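Local structure of probable zinc protease PqqL (Escherichia coli, 6OFT) at residues P68-K71 against V72-F76; R187-Y190 against Q191-Q195; L355-V358 against K359-R362; R376-R379 against M380-R384; V436-E439 against V440-K443. The protein probably acts as a periplasmic zinc-dependent endopeptidase of the M16 family, this chain being the first half of the full-length enzyme. All blocks are in the same frame, centred on the assembly; numbering follows the deposited sequence.

Contact 1: P68-K71 against V72-F76; sequences PGNK and VIETF
Val72, which opens 72-76, meets Asn70 and Lys71 where a type II' beta turn, Pro68 to Lys71, runs straight into the first turn of helix 71-77; Asn70 holds the N-cap position, although its side chain makes no capping bond. Two waters link the helix start to the loop: one accepts from Val72 N at 2.8 Å and the other from Ile73 N at 3.0 Å, and both bridge to Gly69 O. Ile73 CB touches Asn70 OD1 at 3.6 Å, while its branched end leads away to Phe61. Glu74 makes backbone and side-chain contacts with the preceding loop. Its N donates to Asn70 O at 3.0 Å, and its side chain, extended beyond CG, splits its carboxylate between two partners. OE1 takes the salt bridge from Lys71 NZ at 3.0 Å, met nearly along its C-O axis, which the lysine reaches by bending at chi2 (-76°). OE2 receives a weak bond from Asn70 ND2, the amide and carboxylate planes standing 79° apart. The side chain of Asn70 lies about 8 Å from that of Glu134, a predicted zinc ligand, so this helix start lies near the predicted metal site. Thr75 closes the turn with a double grip on Lys71 O: its N at 2.9 Å and its OG1 at 2.7 Å arrive from opposite faces of the carbonyl plane.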
loop_
_atom_site.group_PDB
_atom_site.type_symbol
_atom_site.label_atom_id
_atom_site.label_comp_id
_atom_site.label_asym_id
_atom_site.label_seq_id
_atom_site.Cartn_x
_atom_site.Cartn_y
_atom_site.Cartn_z
ATOM N N PRO A 68 -9.656 -31.805 6.350
ATOM C CA PRO A 68 -10.556 -31.177 7.336
ATOM C C PRO A 68 -9.829 -30.765 8.616
ATOM O O PRO A 68 -8.698 -31.184 8.831
ATOM C CB PRO A 68 -11.606 -32.258 7.595
ATOM C CG PRO A 68 -10.895 -33.547 7.301
ATOM C CD PRO A 68 -9.932 -33.255 6.212
ATOM N N GLY A 69 -10.478 -29.941 9.436
ATOM C CA GLY A 69 -9.930 -29.460 10.703
ATOM C C GLY A 69 -8.549 -28.837 10.589
ATOM O O GLY A 69 -8.329 -27.943 9.771
ATOM N N ASN A 70 -7.600 -29.355 11.372
ATOM C CA ASN A 70 -6.214 -28.890 11.412
ATOM C C ASN A 70 -5.266 -29.586 10.394
ATOM O O ASN A 70 -4.049 -29.363 10.443
ATOM C CB ASN A 70 -5.676 -29.055 12.840
ATOM C CG ASN A 70 -4.495 -28.171 13.140
ATOM O OD1 ASN A 70 -4.495 -26.975 12.842
ATOM N ND2 ASN A 70 -3.455 -28.748 13.725
ATOM N N LYS A 71 -5.808 -30.395 9.469
ATOM C CA LYS A 71 -4.974 -31.150 8.527
ATOM C C LYS A 71 -4.174 -30.286 7.531
ATOM O O LYS A 71 -3.102 -30.728 7.135
ATOM C CB LYS A 71 -5.766 -32.242 7.792
ATOM C CG LYS A 71 -6.266 -33.368 8.703
ATOM C CD LYS A 71 -5.171 -34.350 9.115
ATOM C CE LYS A 71 -5.671 -35.393 10.081
ATOM N NZ LYS A 71 -4.567 -35.938 10.916
ATOM N N VAL A 72 -4.648 -29.077 7.148
ATOM C CA VAL A 72 -3.889 -28.194 6.233
ATOM C C VAL A 72 -2.592 -27.742 6.931
ATOM O O VAL A 72 -1.511 -27.832 6.341
ATOM C CB VAL A 72 -4.745 -27.009 5.657
ATOM C CG1 VAL A 72 -3.912 -25.770 5.339
ATOM C CG2 VAL A 72 -5.516 -27.451 4.419
ATOM N N ILE A 73 -2.713 -27.340 8.209
ATOM C CA ILE A 73 -1.592 -26.891 9.037
ATOM C C ILE A 73 -0.629 -28.039 9.334
ATOM O O ILE A 73 0.587 -27.849 9.229
ATOM C CB ILE A 73 -2.103 -26.151 10.304
ATOM C CG1 ILE A 73 -2.802 -24.797 9.930
ATOM C CG2 ILE A 73 -1.016 -25.984 11.379
ATOM C CD1 ILE A 73 -1.913 -23.646 9.280
ATOM N N GLU A 74 -1.169 -29.234 9.625
ATOM C CA GLU A 74 -0.380 -30.447 9.882
ATOM C C GLU A 74 0.375 -30.871 8.628
ATOM O O GLU A 74 1.491 -31.378 8.743
ATOM C CB GLU A 74 -1.267 -31.609 10.393
ATOM C CG GLU A 74 -1.806 -31.407 11.807
ATOM C CD GLU A 74 -2.868 -32.378 12.302
ATOM O OE1 GLU A 74 -3.017 -33.469 11.705
ATOM O OE2 GLU A 74 -3.549 -32.048 13.301
ATOM N N THR A 75 -0.222 -30.661 7.430
ATOM C CA THR A 75 0.444 -30.998 6.166
ATOM C C THR A 75 1.621 -30.035 5.946
ATOM O O THR A 75 2.720 -30.486 5.603
ATOM C CB THR A 75 -0.547 -31.037 4.994
ATOM O OG1 THR A 75 -1.576 -31.989 5.284
ATOM C CG2 THR A 75 0.122 -31.418 3.673
ATOM N N PHE A 76 1.402 -28.723 6.159
ATOM C CA PHE A 76 2.480 -27.730 6.008
ATOM C C PHE A 76 3.603 -28.034 7.004
ATOM O O PHE A 76 4.758 -28.051 6.608
ATOM C CB PHE A 76 1.962 -26.296 6.202
ATOM C CG PHE A 76 1.294 -25.675 4.998
ATOM C CD1 PHE A 76 1.970 -25.565 3.787
ATOM C CD2 PHE A 76 0.010 -25.149 5.092
ATOM C CE1 PHE A 76 1.361 -24.959 2.678
ATOM C CE2 PHE A 76 -0.599 -24.546 3.981
ATOM C CZ PHE A 76 0.088 -24.441 2.791
HETATM O O HOH W 1 -7.229 -28.006 7.319
HETATM O O HOH W 2 -5.541 -26.786 9.045
#

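Contact 2: R187-Y190 against Q191-Q195; sequences RQFY and QRWYQ
Two aromatic pairs, Phe189 with Trp193 and Tyr190 with Tyr194, each spaced i to i+4, follow one another at the C-terminal end of helix 183-193. In the first, the indole comes edge-to-face: Trp193 CD1 sits over the centre of the Phe189 ring, 3.5 Å above its plane, with the planes at 52°. In the second, Tyr190 CD1 lies over one face of the Tyr194 ring toward its rim, and Tyr190 CE1 approaches Tyr194 CD2 to 3.5 Å. The tyrosine hydroxyls diverge, Tyr190 OH bonding Trp120 O and Tyr194 OH bonding Tyr98 OH. On the outer side, the Arg192 chain bends at chi2 and chi3, which brings NH1 to 3.4 Å from Gln188 CG, while NH2 forms a salt bridge with Glu49. After the helix, Gln195 NE2 turns back to a lone pair of Gln191 O at 2.9 Å. Phe189 and Tyr194 both pack on helix 52-59, which carries the predicted zinc-binding His54 and His58 and the predicted proton acceptor Glu57, the inverted HXXEH motif of M16 peptidases.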
loop_
_atom_site.group_PDB
_atom_site.type_symbol
_atom_site.label_atom_id
_atom_site.label_comp_id
_atom_site.label_asym_id
_atom_site.label_seq_id
_atom_site.Cartn_x
_atom_site.Cartn_y
_atom_site.Cartn_z
ATOM N N ARG A 187 -19.794 -19.212 3.445
ATOM C CA ARG A 187 -19.751 -20.051 2.246
ATOM C C ARG A 187 -20.281 -19.259 1.058
ATOM O O ARG A 187 -19.724 -19.361 -0.023
ATOM C CB ARG A 187 -20.623 -21.307 2.460
ATOM C CG ARG A 187 -20.257 -22.517 1.604
ATOM C CD ARG A 187 -21.208 -23.702 1.813
ATOM N NE ARG A 187 -21.552 -23.914 3.226
ATOM C CZ ARG A 187 -20.902 -24.729 4.053
ATOM N NH1 ARG A 187 -19.881 -25.456 3.615
ATOM N NH2 ARG A 187 -21.281 -24.838 5.321
ATOM N N GLN A 188 -21.363 -18.477 1.257
ATOM C CA GLN A 188 -21.976 -17.659 0.207
ATOM C C GLN A 188 -20.986 -16.610 -0.346
ATOM O O GLN A 188 -20.853 -16.495 -1.567
ATOM C CB GLN A 188 -23.262 -17.009 0.746
ATOM C CG GLN A 188 -24.100 -16.252 -0.281
ATOM C CD GLN A 188 -25.479 -15.857 0.234
ATOM O OE1 GLN A 188 -26.404 -15.608 -0.550
ATOM N NE2 GLN A 188 -25.662 -15.787 1.555
ATOM N N PHE A 189 -20.283 -15.870 0.540
ATOM C CA PHE A 189 -19.286 -14.868 0.124
ATOM C C PHE A 189 -18.161 -15.568 -0.644
ATOM O O PHE A 189 -17.794 -15.130 -1.728
ATOM C CB PHE A 189 -18.717 -14.125 1.350
ATOM C CG PHE A 189 -17.736 -13.016 1.041
ATOM C CD1 PHE A 189 -18.160 -11.694 0.955
ATOM C CD2 PHE A 189 -16.379 -13.289 0.867
ATOM C CE1 PHE A 189 -17.250 -10.666 0.679
ATOM C CE2 PHE A 189 -15.472 -12.263 0.591
ATOM C CZ PHE A 189 -15.910 -10.958 0.503
ATOM N N TYR A 190 -17.644 -16.669 -0.081
ATOM C CA TYR A 190 -16.600 -17.502 -0.673
ATOM C C TYR A 190 -16.948 -17.956 -2.089
ATOM O O TYR A 190 -16.132 -17.778 -2.991
ATOM C CB TYR A 190 -16.348 -18.710 0.231
ATOM C CG TYR A 190 -15.355 -19.728 -0.285
ATOM C CD1 TYR A 190 -13.991 -19.450 -0.309
ATOM C CD2 TYR A 190 -15.764 -21.016 -0.628
ATOM C CE1 TYR A 190 -13.065 -20.411 -0.704
ATOM C CE2 TYR A 190 -14.844 -21.990 -1.008
ATOM C CZ TYR A 190 -13.494 -21.685 -1.039
ATOM O OH TYR A 190 -12.579 -22.637 -1.417
ATOM N N GLN A 191 -18.147 -18.535 -2.295
ATOM C CA GLN A 191 -18.549 -19.014 -3.622
ATOM C C GLN A 191 -18.861 -17.856 -4.597
ATOM O O GLN A 191 -18.674 -18.015 -5.800
ATOM C CB GLN A 191 -19.686 -20.042 -3.532
ATOM C CG GLN A 191 -19.280 -21.282 -2.725
ATOM C CD GLN A 191 -20.234 -22.451 -2.798
ATOM O OE1 GLN A 191 -19.827 -23.583 -3.071
ATOM N NE2 GLN A 191 -21.514 -22.223 -2.531
ATOM N N ARG A 192 -19.235 -16.681 -4.072
ATOM C CA ARG A 192 -19.506 -15.476 -4.861
ATOM C C ARG A 192 -18.221 -14.900 -5.474
ATOM O O ARG A 192 -18.227 -14.502 -6.640
ATOM C CB ARG A 192 -20.179 -14.396 -3.972
ATOM C CG ARG A 192 -20.546 -13.086 -4.693
ATOM C CD ARG A 192 -21.872 -12.466 -4.241
ATOM N NE ARG A 192 -21.929 -12.243 -2.796
ATOM C CZ ARG A 192 -22.797 -12.830 -1.981
ATOM N NH1 ARG A 192 -23.717 -13.655 -2.462
ATOM N NH2 ARG A 192 -22.761 -12.584 -0.682
ATOM N N TRP A 193 -17.133 -14.827 -4.676
ATOM C CA TRP A 193 -15.893 -14.171 -5.077
ATOM C C TRP A 193 -14.725 -15.095 -5.400
ATOM O O TRP A 193 -13.832 -14.680 -6.146
ATOM C CB TRP A 193 -15.487 -13.151 -3.995
ATOM C CG TRP A 193 -16.552 -12.122 -3.739
ATOM C CD1 TRP A 193 -17.391 -12.062 -2.664
ATOM C CD2 TRP A 193 -16.962 -11.073 -4.629
ATOM N NE1 TRP A 193 -18.268 -11.010 -2.805
ATOM C CE2 TRP A 193 -18.020 -10.376 -3.995
ATOM C CE3 TRP A 193 -16.519 -10.629 -5.891
ATOM C CZ2 TRP A 193 -18.649 -9.268 -4.586
ATOM C CZ3 TRP A 193 -17.123 -9.513 -6.457
ATOM C CH2 TRP A 193 -18.173 -8.847 -5.807
ATOM N N TYR A 194 -14.693 -16.317 -4.826
ATOM C CA TYR A 194 -13.600 -17.277 -5.073
ATOM C C TYR A 194 -13.910 -18.174 -6.259
ATOM O O TYR A 194 -14.304 -19.340 -6.103
ATOM C CB TYR A 194 -13.238 -18.105 -3.817
ATOM C CG TYR A 194 -12.510 -17.346 -2.730
ATOM C CD1 TYR A 194 -13.093 -16.242 -2.111
ATOM C CD2 TYR A 194 -11.286 -17.797 -2.240
ATOM C CE1 TYR A 194 -12.440 -15.558 -1.085
ATOM C CE2 TYR A 194 -10.647 -17.154 -1.178
ATOM C CZ TYR A 194 -11.229 -16.035 -0.604
ATOM O OH TYR A 194 -10.588 -15.377 0.415
ATOM N N GLN A 195 -13.779 -17.595 -7.451
ATOM C CA GLN A 195 -13.975 -18.254 -8.747
ATOM C C GLN A 195 -12.757 -17.912 -9.611
ATOM O O GLN A 195 -12.160 -16.863 -9.347
ATOM C CB GLN A 195 -15.325 -17.867 -9.399
ATOM C CG GLN A 195 -16.586 -18.352 -8.614
ATOM C CD GLN A 195 -16.611 -19.820 -8.193
ATOM O OE1 GLN A 195 -15.926 -20.670 -8.749
ATOM N NE2 GLN A 195 -17.413 -20.165 -7.191
#

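Contact 3: L355-V358 against K359-R362; sequences LDDV and KSTR
Leu355 lies against the aliphatic end of Lys359, with CG 3.9 Å from CE. The lysine is fully extended beyond CG, and CG stands anti to the carbonyl carbon (chi1 -70°), a course that carries NZ past the leucine to Trp409 O and Ile412 O. A water also accepts from Lys359 NZ at 3.0 Å and donates to Asp356 OD1, linking two charges whose own atoms lie 5.4 Å apart. At the next residue, Ser360 doubles the backbone bond: its N (3.1 Å) and OG (3.2 Å) both donate to Asp356 O. The Thr361 hydroxyl, OG1, stands between backbone N and carbonyl carbon (chi1 58°), 2.8 Å from Asp357 O and 3.1 Å from Val358 O. Val358 and Arg362 run side by side, CG1 touching CD at 3.7 Å. Both reach helix 271-296: Val358 packs on Met282, Leu286 and Gln289, and Arg362 bonds Ser281 and Gln285, so this face of helix 352-371 packs on helix 271-296.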
loop_
_atom_site.group_PDB
_atom_site.type_symbol
_atom_site.label_atom_id
_atom_site.label_comp_id
_atom_site.label_asym_id
_atom_site.label_seq_id
_atom_site.Cartn_x
_atom_site.Cartn_y
_atom_site.Cartn_z
ATOM N N LEU A 355 16.406 20.586 -9.095
ATOM C CA LEU A 355 15.728 19.583 -9.928
ATOM C C LEU A 355 16.757 18.674 -10.620
ATOM O O LEU A 355 16.570 17.455 -10.632
ATOM C CB LEU A 355 14.770 20.244 -10.952
ATOM C CG LEU A 355 13.963 19.279 -11.867
ATOM C CD1 LEU A 355 13.129 18.252 -11.043
ATOM C CD2 LEU A 355 13.069 20.056 -12.824
ATOM N N ASP A 356 17.849 19.263 -11.158
ATOM C CA ASP A 356 18.950 18.528 -11.795
ATOM C C ASP A 356 19.618 17.555 -10.826
ATOM O O ASP A 356 19.991 16.464 -11.243
ATOM C CB ASP A 356 20.007 19.478 -12.398
ATOM C CG ASP A 356 19.650 20.115 -13.731
ATOM O OD1 ASP A 356 18.742 19.591 -14.423
ATOM O OD2 ASP A 356 20.280 21.134 -14.085
ATOM N N ASP A 357 19.746 17.929 -9.539
ATOM C CA ASP A 357 20.309 17.023 -8.533
ATOM C C ASP A 357 19.347 15.866 -8.194
ATOM O O ASP A 357 19.808 14.752 -8.008
ATOM C CB ASP A 357 20.726 17.770 -7.265
ATOM C CG ASP A 357 21.427 16.881 -6.249
ATOM O OD1 ASP A 357 22.541 16.385 -6.555
ATOM O OD2 ASP A 357 20.864 16.676 -5.157
ATOM N N VAL A 358 18.035 16.120 -8.114
ATOM C CA VAL A 358 17.041 15.067 -7.838
ATOM C C VAL A 358 17.066 14.017 -8.972
ATOM O O VAL A 358 17.215 12.831 -8.690
ATOM C CB VAL A 358 15.634 15.639 -7.516
ATOM C CG1 VAL A 358 14.507 14.657 -7.870
ATOM C CG2 VAL A 358 15.551 16.019 -6.045
ATOM N N LYS A 359 17.020 14.472 -10.243
ATOM C CA LYS A 359 17.082 13.624 -11.429
ATOM C C LYS A 359 18.374 12.780 -11.497
ATOM O O LYS A 359 18.281 11.553 -11.582
ATOM C CB LYS A 359 16.915 14.457 -12.701
ATOM C CG LYS A 359 15.505 15.009 -12.892
ATOM C CD LYS A 359 15.461 15.816 -14.161
ATOM C CE LYS A 359 14.089 16.364 -14.438
ATOM N NZ LYS A 359 14.088 17.108 -15.721
ATOM N N SER A 360 19.557 13.425 -11.441
ATOM C CA SER A 360 20.854 12.738 -11.497
ATOM C C SER A 360 21.072 11.693 -10.393
ATOM O O SER A 360 21.630 10.634 -10.690
ATOM C CB SER A 360 22.013 13.733 -11.530
ATOM O OG SER A 360 22.201 14.387 -10.287
ATOM N N THR A 361 20.640 11.970 -9.146
ATOM C CA THR A 361 20.803 11.018 -8.028
ATOM C C THR A 361 19.835 9.831 -8.131
ATOM O O THR A 361 20.175 8.722 -7.703
ATOM C CB THR A 361 20.702 11.706 -6.659
ATOM O OG1 THR A 361 19.443 12.373 -6.559
ATOM C CG2 THR A 361 21.849 12.663 -6.399
ATOM N N ARG A 362 18.630 10.072 -8.693
ATOM C CA ARG A 362 17.623 9.036 -8.927
ATOM C C ARG A 362 18.073 8.154 -10.085
ATOM O O ARG A 362 18.000 6.936 -9.967
ATOM C CB ARG A 362 16.236 9.645 -9.194
ATOM C CG ARG A 362 15.479 10.014 -7.937
ATOM C CD ARG A 362 14.353 10.975 -8.233
ATOM N NE ARG A 362 13.172 10.288 -8.741
ATOM C CZ ARG A 362 11.961 10.351 -8.199
ATOM N NH1 ARG A 362 11.744 11.091 -7.114
ATOM N NH2 ARG A 362 10.955 9.686 -8.739
HETATM O O HOH W 3 15.958 19.364 -15.053
#

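Contact 4: R376-R379 against M380-R384; sequences RDLR and MLTSR. With PO4 (phosphate ion), chain D.
The backbone leaves an extended conformation at Arg376 and Asp377 and enters helix 378-391, where Leu381 N donates to Asp377 O. Asp377 is the N-cap: its CG stands anti to the backbone N (chi1 177°), which swings OD2 to within 2.8 Å of Met380 N, and the amide meets the anti side of the carboxylate, 23° out of its plane. Two hydroxyls then double backbone bonds. Thr382 OG1 reaches Leu378 O at 2.7 Å, and Ser383 OG reaches Arg379 O at 3.0 Å, both from above the carbonyl plane. Thr382 OG1 is also bonded by Asn33 of strand 31-38, the strand whose Trp35 packs against Arg379, Thr382 and Ser383. Just before the helix, Leu381 CD1 lies over one face of the Arg376 guanidinium, 3.5 Å from its plane and toward the rim. Arg376 NH2 donates to phosphate O1 at 2.8 Å, and a water accepts from both Arg376 NH1 and Arg384 NH2 at 2.9 Å, bridging the two guanidinium groups. The phosphate, probably from the crystallisation liquor, is also bonded by His25 and Gln373, and Arg384 NH2 by Leu396 O. The chemistry is consistent with a surface that can accept an anion: the phosphate probably offsets part of the positive charge of Arg376, while the Asp377 carboxylate would interact favourably with the helix dipole.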
loop_
_atom_site.group_PDB
_atom_site.type_symbol
_atom_site.label_atom_id
_atom_site.label_comp_id
_atom_site.label_asym_id
_atom_site.label_seq_id
_atom_site.Cartn_x
_atom_site.Cartn_y
_atom_site.Cartn_z
ATOM N N ARG A 376 17.896 -8.474 -5.779
ATOM C CA ARG A 376 16.698 -7.867 -5.187
ATOM C C ARG A 376 16.092 -8.754 -4.095
ATOM O O ARG A 376 16.170 -9.976 -4.178
ATOM C CB ARG A 376 15.625 -7.616 -6.253
ATOM C CG ARG A 376 15.922 -6.448 -7.168
ATOM C CD ARG A 376 14.866 -6.349 -8.257
ATOM N NE ARG A 376 15.012 -7.396 -9.272
ATOM C CZ ARG A 376 14.261 -7.489 -10.364
ATOM N NH1 ARG A 376 13.302 -6.598 -10.598
ATOM N NH2 ARG A 376 14.451 -8.482 -11.223
ATOM N N ASP A 377 15.490 -8.130 -3.075
ATOM C CA ASP A 377 14.805 -8.832 -1.995
ATOM C C ASP A 377 13.608 -9.560 -2.605
ATOM O O ASP A 377 12.808 -8.933 -3.310
ATOM C CB ASP A 377 14.328 -7.828 -0.931
ATOM C CG ASP A 377 13.543 -8.481 0.180
ATOM O OD1 ASP A 377 14.160 -9.170 1.011
ATOM O OD2 ASP A 377 12.312 -8.338 0.189
ATOM N N LEU A 378 13.527 -10.886 -2.393
ATOM C CA LEU A 378 12.475 -11.738 -2.953
ATOM C C LEU A 378 11.070 -11.280 -2.564
ATOM O O LEU A 378 10.199 -11.114 -3.434
ATOM C CB LEU A 378 12.719 -13.217 -2.585
ATOM C CG LEU A 378 11.711 -14.245 -3.128
ATOM C CD1 LEU A 378 11.698 -14.278 -4.655
ATOM C CD2 LEU A 378 11.977 -15.617 -2.556
ATOM N N ARG A 379 10.863 -11.057 -1.257
ATOM C CA ARG A 379 9.597 -10.588 -0.684
ATOM C C ARG A 379 9.114 -9.269 -1.337
ATOM O O ARG A 379 7.972 -9.197 -1.795
ATOM C CB ARG A 379 9.741 -10.449 0.848
ATOM C CG ARG A 379 8.546 -9.763 1.510
ATOM C CD ARG A 379 8.141 -10.366 2.835
ATOM N NE ARG A 379 6.713 -10.130 3.074
ATOM C CZ ARG A 379 5.746 -10.999 2.787
ATOM N NH1 ARG A 379 6.041 -12.192 2.282
ATOM N NH2 ARG A 379 4.478 -10.690 3.025
ATOM N N MET A 380 9.993 -8.241 -1.384
ATOM C CA MET A 380 9.710 -6.927 -1.964
ATOM C C MET A 380 9.367 -7.036 -3.455
ATOM O O MET A 380 8.441 -6.384 -3.918
ATOM C CB MET A 380 10.892 -5.969 -1.729
ATOM C CG MET A 380 10.671 -4.557 -2.278
ATOM S SD MET A 380 9.123 -3.750 -1.745
ATOM C CE MET A 380 9.403 -3.642 0.070
ATOM N N LEU A 381 10.107 -7.870 -4.194
ATOM C CA LEU A 381 9.862 -8.117 -5.614
ATOM C C LEU A 381 8.499 -8.816 -5.806
ATOM O O LEU A 381 7.729 -8.420 -6.692
ATOM C CB LEU A 381 11.026 -8.949 -6.190
ATOM C CG LEU A 381 10.923 -9.392 -7.645
ATOM C CD1 LEU A 381 10.843 -8.199 -8.598
ATOM C CD2 LEU A 381 12.088 -10.289 -8.008
ATOM N N THR A 382 8.172 -9.804 -4.944
ATOM C CA THR A 382 6.867 -10.498 -5.025
ATOM C C THR A 382 5.718 -9.511 -4.751
ATOM O O THR A 382 4.696 -9.544 -5.454
ATOM C CB THR A 382 6.798 -11.743 -4.111
ATOM O OG1 THR A 382 7.994 -12.499 -4.259
ATOM C CG2 THR A 382 5.600 -12.643 -4.435
ATOM N N SER A 383 5.916 -8.604 -3.762
ATOM C CA SER A 383 4.922 -7.583 -3.391
ATOM C C SER A 383 4.667 -6.603 -4.534
ATOM O O SER A 383 3.510 -6.288 -4.809
ATOM C CB SER A 383 5.351 -6.832 -2.129
ATOM O OG SER A 383 5.507 -7.746 -1.058
ATOM N N ARG A 384 5.751 -6.124 -5.208
ATOM C CA ARG A 384 5.638 -5.192 -6.340
ATOM C C ARG A 384 4.837 -5.829 -7.482
ATOM O O ARG A 384 3.999 -5.164 -8.086
ATOM C CB ARG A 384 7.034 -4.706 -6.810
ATOM C CG ARG A 384 6.968 -3.713 -7.975
ATOM C CD ARG A 384 8.233 -2.863 -8.163
ATOM N NE ARG A 384 9.234 -3.493 -9.025
ATOM C CZ ARG A 384 9.270 -3.384 -10.353
ATOM N NH1 ARG A 384 8.331 -2.698 -10.998
ATOM N NH2 ARG A 384 10.233 -3.977 -11.047
HETATM P P PO4 D . 16.405 -11.691 -11.993
HETATM O O1 PO4 D . 15.582 -11.038 -10.866
HETATM O O2 PO4 D . 17.140 -10.533 -12.819
HETATM O O3 PO4 D . 17.500 -12.706 -11.414
HETATM O O4 PO4 D . 15.388 -12.469 -12.953
HETATM O O HOH W 4 12.417 -4.274 -9.103
#

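Contact 5: V436-E439 against V440-K443; sequences VNNE and VAAK
Asn438 OD1 takes up two backbone amides at once, Val440 N and Ala441 N, each at 2.9 Å. The bond from Ala441 is the sounder, with an N-H...O angle of 162° although its donor lies above the carbonyl plane; that from Val440 is weak, bent to 125°. Asn438 is thus the N-cap of helix 439-444, and its main chain joins in, Asn438 O accepting from Ala442 N at 3.0 Å. The amide can turn back over these groups because CG sits between the backbone N and the carbonyl carbon (chi1 62°). Beside the cap, Val436 at the end of strand 430-436 spreads its two methyls over the first turn: CG1 meets Ala441 CB at 3.8 Å and CG2 meets Ala442 CB at 4.0 Å. Across the other side of Ala442 lies the Glu439 carboxylate, its OE1 3.7 Å from CB, its chain bent at chi2. The next shell fixes the polar ends. Asn438 ND2 bonds Asp329 OD1 and, weakly, Asn437 OD1, while Glu439 OE2 is shared by Lys250 in a salt bridge and Asn248. Strand 242-248 backs the valine through Ile246 and Asn248. The chemistry implies a strand-to-helix connection in which one amide serves two ends: OD1 is the acceptor for Ala441 N and, weakly, Val440 N, and the ND2 bond to Asp329 would limit rotation of the amide.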
loop_
_atom_site.group_PDB
_atom_site.type_symbol
_atom_site.label_atom_id
_atom_site.label_comp_id
_atom_site.label_asym_id
_atom_site.label_seq_id
_atom_site.Cartn_x
_atom_site.Cartn_y
_atom_site.Cartn_z
ATOM N N VAL A 436 0.141 15.423 19.606
ATOM C CA VAL A 436 0.612 15.776 20.955
ATOM C C VAL A 436 0.606 14.540 21.872
ATOM O O VAL A 436 -0.262 13.676 21.726
ATOM C CB VAL A 436 -0.104 17.008 21.575
ATOM C CG1 VAL A 436 0.203 18.269 20.780
ATOM C CG2 VAL A 436 -1.615 16.804 21.702
ATOM N N ASN A 437 1.603 14.431 22.770
ATOM C CA ASN A 437 1.708 13.256 23.651
ATOM C C ASN A 437 1.769 13.588 25.152
ATOM O O ASN A 437 1.929 12.690 25.975
ATOM C CB ASN A 437 2.883 12.354 23.230
ATOM C CG ASN A 437 4.250 12.992 23.224
ATOM O OD1 ASN A 437 4.478 14.091 23.748
ATOM N ND2 ASN A 437 5.194 12.295 22.622
ATOM N N ASN A 438 1.625 14.865 25.502
ATOM C CA ASN A 438 1.606 15.347 26.887
ATOM C C ASN A 438 0.790 16.629 26.925
ATOM O O ASN A 438 0.485 17.187 25.862
ATOM C CB ASN A 438 3.025 15.528 27.460
ATOM C CG ASN A 438 3.871 16.547 26.742
ATOM O OD1 ASN A 438 3.722 17.760 26.934
ATOM N ND2 ASN A 438 4.786 16.080 25.910
ATOM N N GLU A 439 0.434 17.098 28.132
ATOM C CA GLU A 439 -0.380 18.297 28.280
ATOM C C GLU A 439 0.405 19.599 28.061
ATOM O O GLU A 439 -0.230 20.631 27.847
ATOM C CB GLU A 439 -1.168 18.293 29.610
ATOM C CG GLU A 439 -2.324 17.290 29.611
ATOM C CD GLU A 439 -3.165 17.231 28.340
ATOM O OE1 GLU A 439 -3.960 18.172 28.109
ATOM O OE2 GLU A 439 -3.015 16.253 27.567
ATOM N N VAL A 440 1.758 19.557 28.043
ATOM C CA VAL A 440 2.563 20.758 27.745
ATOM C C VAL A 440 2.457 21.011 26.215
ATOM O O VAL A 440 2.115 22.122 25.808
ATOM C CB VAL A 440 4.042 20.681 28.224
ATOM C CG1 VAL A 440 4.780 21.996 27.969
ATOM C CG2 VAL A 440 4.144 20.280 29.695
ATOM N N ALA A 441 2.691 19.966 25.384
ATOM C CA ALA A 441 2.562 20.081 23.924
ATOM C C ALA A 441 1.101 20.347 23.527
ATOM O O ALA A 441 0.866 21.101 22.577
ATOM C CB ALA A 441 3.087 18.830 23.231
ATOM N N ALA A 442 0.125 19.760 24.278
ATOM C CA ALA A 442 -1.321 19.923 24.051
ATOM C C ALA A 442 -1.744 21.368 24.232
ATOM O O ALA A 442 -2.547 21.874 23.448
ATOM C CB ALA A 442 -2.122 19.019 24.982
ATOM N N LYS A 443 -1.187 22.033 25.268
ATOM C CA LYS A 443 -1.417 23.447 25.583
ATOM C C LYS A 443 -0.685 24.315 24.548
ATOM O O LYS A 443 -1.129 25.425 24.262
ATOM C CB LYS A 443 -0.919 23.746 27.022
ATOM C CG LYS A 443 -1.153 25.166 27.554
ATOM C CD LYS A 443 -2.527 25.353 28.200
ATOM C CE LYS A 443 -2.539 26.453 29.243
ATOM N NZ LYS A 443 -2.426 27.811 28.645
#

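How the contacts relate
Contacts 1, 4 and 5 are helix starts, whereas contact 2 closes a helix and contact 3 lies within one. The starts differ: waters, not a side chain, meet two amides at contact 1, a carboxylate caps contact 4 and an amide caps contact 5. Contact 1 is a surface contact; the other four are partly buried, and contact 2, with four buried residues, is the most aromatic. Contacts 1 and 2 belong to the same side of the chain, their nearest atoms about 10 Å apart, and both approach the predicted zinc site. Contacts 3 and 5 are remote from it. Contacts 3 and 4 occupy successive helices, 352-371 and 378-391, with centres about 25 Å apart.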